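Local coordinates for protein CopC (Methylosinus trichosporium OB3b, PDB 5ICU) that binds copper(II) and, as a periplasmic CopC-family protein with a cupredoxin-like fold, probably serves copper homeostasis, at residues 9-15 / 91-96. Numbering follows the deposited sequence.
Sequences PSAKDHV and YEFTVD
With CG set beside the backbone N and anti to the carbonyl carbon in both residues (chi1 -73° in His14, and much the same in Asp96), the imidazole and carboxylate meet. His14 ND1 donates to Asp96 OD1 at 2.8 Å. The N-H...O angle of 170°, with the oxygen close to the ring plane and met on its syn side, marks a well-aligned bond. Thr94 CB sits over one face of the same imidazole, 3.8 Å from the centroid of the His14 ring, a CH-pi contact.

The backbones pair in parallel, His14 bridging to Thr94 and Val15 to Val95: Thr94 N donates to Asp13 O at 2.9 Å, Val15 N to Thr94 O, and Asp96 N to Val15 O. A short edge strand near the N terminus, 14-15, thus lies along the last strand, 86-95, of this all-beta, cupredoxin-like domain; the other neighbour of 86-95 is 71-80. Ahead of it, a type II turn from Ser10 to Asp13 is tied down where Lys12 N reaches Glu92 O (2.8 Å), and Asp13 OD2 takes the N-H of Ser10 from above the carboxylate plane.

On the Val15 side, Pro9 CG lies over the centre of the Phe93 ring, 3.9 Å from its centroid and 11° off the normal. Tyr91 OH makes a weak hydrogen bond to Pro9 O, while Tyr91 CB packs on Ala11 CB at 3.7 Å. A leucine in place of Tyr91 would probably leave Pro9 O without this donor and lose the ring's contact with Ala11 N and Ser10 C.

Beyond these bonds, the carboxylate of Asp96 may favour a protonated His14; in either state the bond adds a side-chain tie to the backbone pairing at the strand end.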
loop_
_atom_site.group_PDB
_atom_site.type_symbol
_atom_site.label_atom_id
_atom_site.label_comp_id
_atom_site.label_asym_id
_atom_site.label_seq_id
_atom_site.Cartn_x
_atom_site.Cartn_y
_atom_site.Cartn_z
ATOM N N PRO A 9 -2.330 -4.214 4.612
ATOM C CA PRO A 9 -3.472 -3.942 5.495
ATOM C C PRO A 9 -4.578 -3.161 4.800
ATOM O O PRO A 9 -4.312 -2.522 3.797
ATOM C CB PRO A 9 -2.841 -3.109 6.613
ATOM C CG PRO A 9 -1.384 -3.310 6.474
ATOM C CD PRO A 9 -1.131 -3.481 5.034
ATOM N N SER A 10 -5.811 -3.194 5.266
ATOM C CA SER A 10 -6.784 -2.287 4.636
ATOM C C SER A 10 -7.153 -1.124 5.535
ATOM O O SER A 10 -6.641 -0.999 6.646
ATOM C CB SER A 10 -8.022 -2.989 4.076
ATOM O OG SER A 10 -8.701 -3.546 5.162
ATOM N N ALA A 11 -7.970 -0.240 4.989
ATOM C CA ALA A 11 -8.339 1.012 5.615
ATOM C C ALA A 11 -8.839 0.775 7.027
ATOM O O ALA A 11 -9.748 -0.032 7.274
ATOM C CB ALA A 11 -9.416 1.722 4.819
ATOM N N LYS A 12 -8.225 1.527 7.934
ATOM C CA LYS A 12 -8.527 1.566 9.366
ATOM C C LYS A 12 -8.167 0.292 10.138
ATOM O O LYS A 12 -8.515 0.160 11.311
ATOM C CB LYS A 12 -9.961 2.076 9.614
ATOM C CG LYS A 12 -10.109 3.494 9.052
ATOM C CD LYS A 12 -11.464 4.102 9.073
ATOM C CE LYS A 12 -11.386 5.545 8.590
ATOM N NZ LYS A 12 -12.741 6.130 8.372
ATOM N N ASP A 13 -7.422 -0.624 9.512
ATOM C CA ASP A 13 -6.962 -1.840 10.204
ATOM C C ASP A 13 -5.931 -1.460 11.248
ATOM O O ASP A 13 -5.150 -0.539 11.082
ATOM C CB ASP A 13 -6.284 -2.857 9.267
ATOM C CG ASP A 13 -7.270 -3.666 8.429
ATOM O OD1 ASP A 13 -8.527 -3.649 8.634
ATOM O OD2 ASP A 13 -6.747 -4.391 7.551
ATOM N N HIS A 14 -5.967 -2.231 12.327
ATOM C CA HIS A 14 -4.853 -2.327 13.255
ATOM C C HIS A 14 -4.196 -3.655 13.059
ATOM O O HIS A 14 -4.882 -4.693 13.094
ATOM C CB HIS A 14 -5.360 -2.230 14.677
ATOM C CG HIS A 14 -5.786 -0.858 15.049
ATOM N ND1 HIS A 14 -5.146 -0.099 16.000
ATOM C CD2 HIS A 14 -6.756 -0.069 14.546
ATOM C CE1 HIS A 14 -5.722 1.080 16.096
ATOM N NE2 HIS A 14 -6.700 1.127 15.206
ATOM N N VAL A 15 -2.877 -3.657 12.939
ATOM C CA VAL A 15 -2.092 -4.864 12.768
ATOM C C VAL A 15 -1.206 -4.960 13.998
ATOM O O VAL A 15 -0.820 -3.953 14.573
ATOM C CB VAL A 15 -1.305 -4.924 11.438
ATOM C CG1 VAL A 15 -2.301 -4.917 10.276
ATOM C CG2 VAL A 15 -0.307 -3.788 11.311
ATOM N N TYR A 91 -5.302 5.401 2.125
ATOM C CA TYR A 91 -5.991 4.965 3.346
ATOM C C TYR A 91 -5.023 4.862 4.500
ATOM O O TYR A 91 -3.829 4.835 4.277
ATOM C CB TYR A 91 -6.708 3.627 3.119
ATOM C CG TYR A 91 -5.764 2.450 2.830
ATOM C CD1 TYR A 91 -5.203 1.698 3.871
ATOM C CD2 TYR A 91 -5.432 2.060 1.528
ATOM C CE1 TYR A 91 -4.326 0.645 3.600
ATOM C CE2 TYR A 91 -4.585 1.021 1.268
ATOM C CZ TYR A 91 -4.041 0.294 2.306
ATOM O OH TYR A 91 -3.207 -0.772 2.053
ATOM N N GLU A 92 -5.554 4.802 5.713
ATOM C CA GLU A 92 -4.747 4.754 6.916
ATOM C C GLU A 92 -4.767 3.356 7.508
ATOM O O GLU A 92 -5.738 2.622 7.354
ATOM C CB GLU A 92 -5.278 5.774 7.919
ATOM C CG GLU A 92 -4.516 5.921 9.228
ATOM C CD GLU A 92 -5.038 5.106 10.399
ATOM O OE1 GLU A 92 -6.197 4.635 10.404
ATOM O OE2 GLU A 92 -4.270 4.933 11.356
ATOM N N PHE A 93 -3.684 2.994 8.194
ATOM C CA PHE A 93 -3.688 1.794 9.064
ATOM C C PHE A 93 -2.773 2.072 10.232
ATOM O O PHE A 93 -1.988 2.984 10.190
ATOM C CB PHE A 93 -3.312 0.514 8.328
ATOM C CG PHE A 93 -1.862 0.404 7.992
ATOM C CD1 PHE A 93 -1.361 0.955 6.851
ATOM C CD2 PHE A 93 -0.976 -0.273 8.846
ATOM C CE1 PHE A 93 -0.026 0.845 6.535
ATOM C CE2 PHE A 93 0.351 -0.380 8.541
ATOM C CZ PHE A 93 0.853 0.174 7.389
ATOM N N THR A 94 -2.915 1.262 11.284
ATOM C CA THR A 94 -2.126 1.432 12.503
ATOM C C THR A 94 -1.382 0.167 12.850
ATOM O O THR A 94 -1.940 -0.932 12.768
ATOM C CB THR A 94 -3.036 1.831 13.673
ATOM O OG1 THR A 94 -3.693 3.081 13.382
ATOM C CG2 THR A 94 -2.194 2.020 14.932
ATOM N N VAL A 95 -0.099 0.348 13.177
ATOM C CA VAL A 95 0.741 -0.723 13.756
ATOM C C VAL A 95 0.630 -0.580 15.255
ATOM O O VAL A 95 1.069 0.400 15.825
ATOM C CB VAL A 95 2.199 -0.596 13.295
ATOM C CG1 VAL A 95 3.061 -1.680 13.912
ATOM C CG2 VAL A 95 2.283 -0.668 11.763
ATOM N N ASP A 96 -0.015 -1.562 15.866
ATOM C CA ASP A 96 -0.102 -1.643 17.333
ATOM C C ASP A 96 1.159 -2.272 17.939
ATOM O O ASP A 96 1.826 -3.051 17.301
ATOM C CB ASP A 96 -1.270 -2.554 17.739
ATOM C CG ASP A 96 -2.645 -2.028 17.428
ATOM O OD1 ASP A 96 -2.792 -0.819 17.254
ATOM O OD2 ASP A 96 -3.574 -2.877 17.419
HETATM O O HOH W 1 -5.995 2.550 11.769
#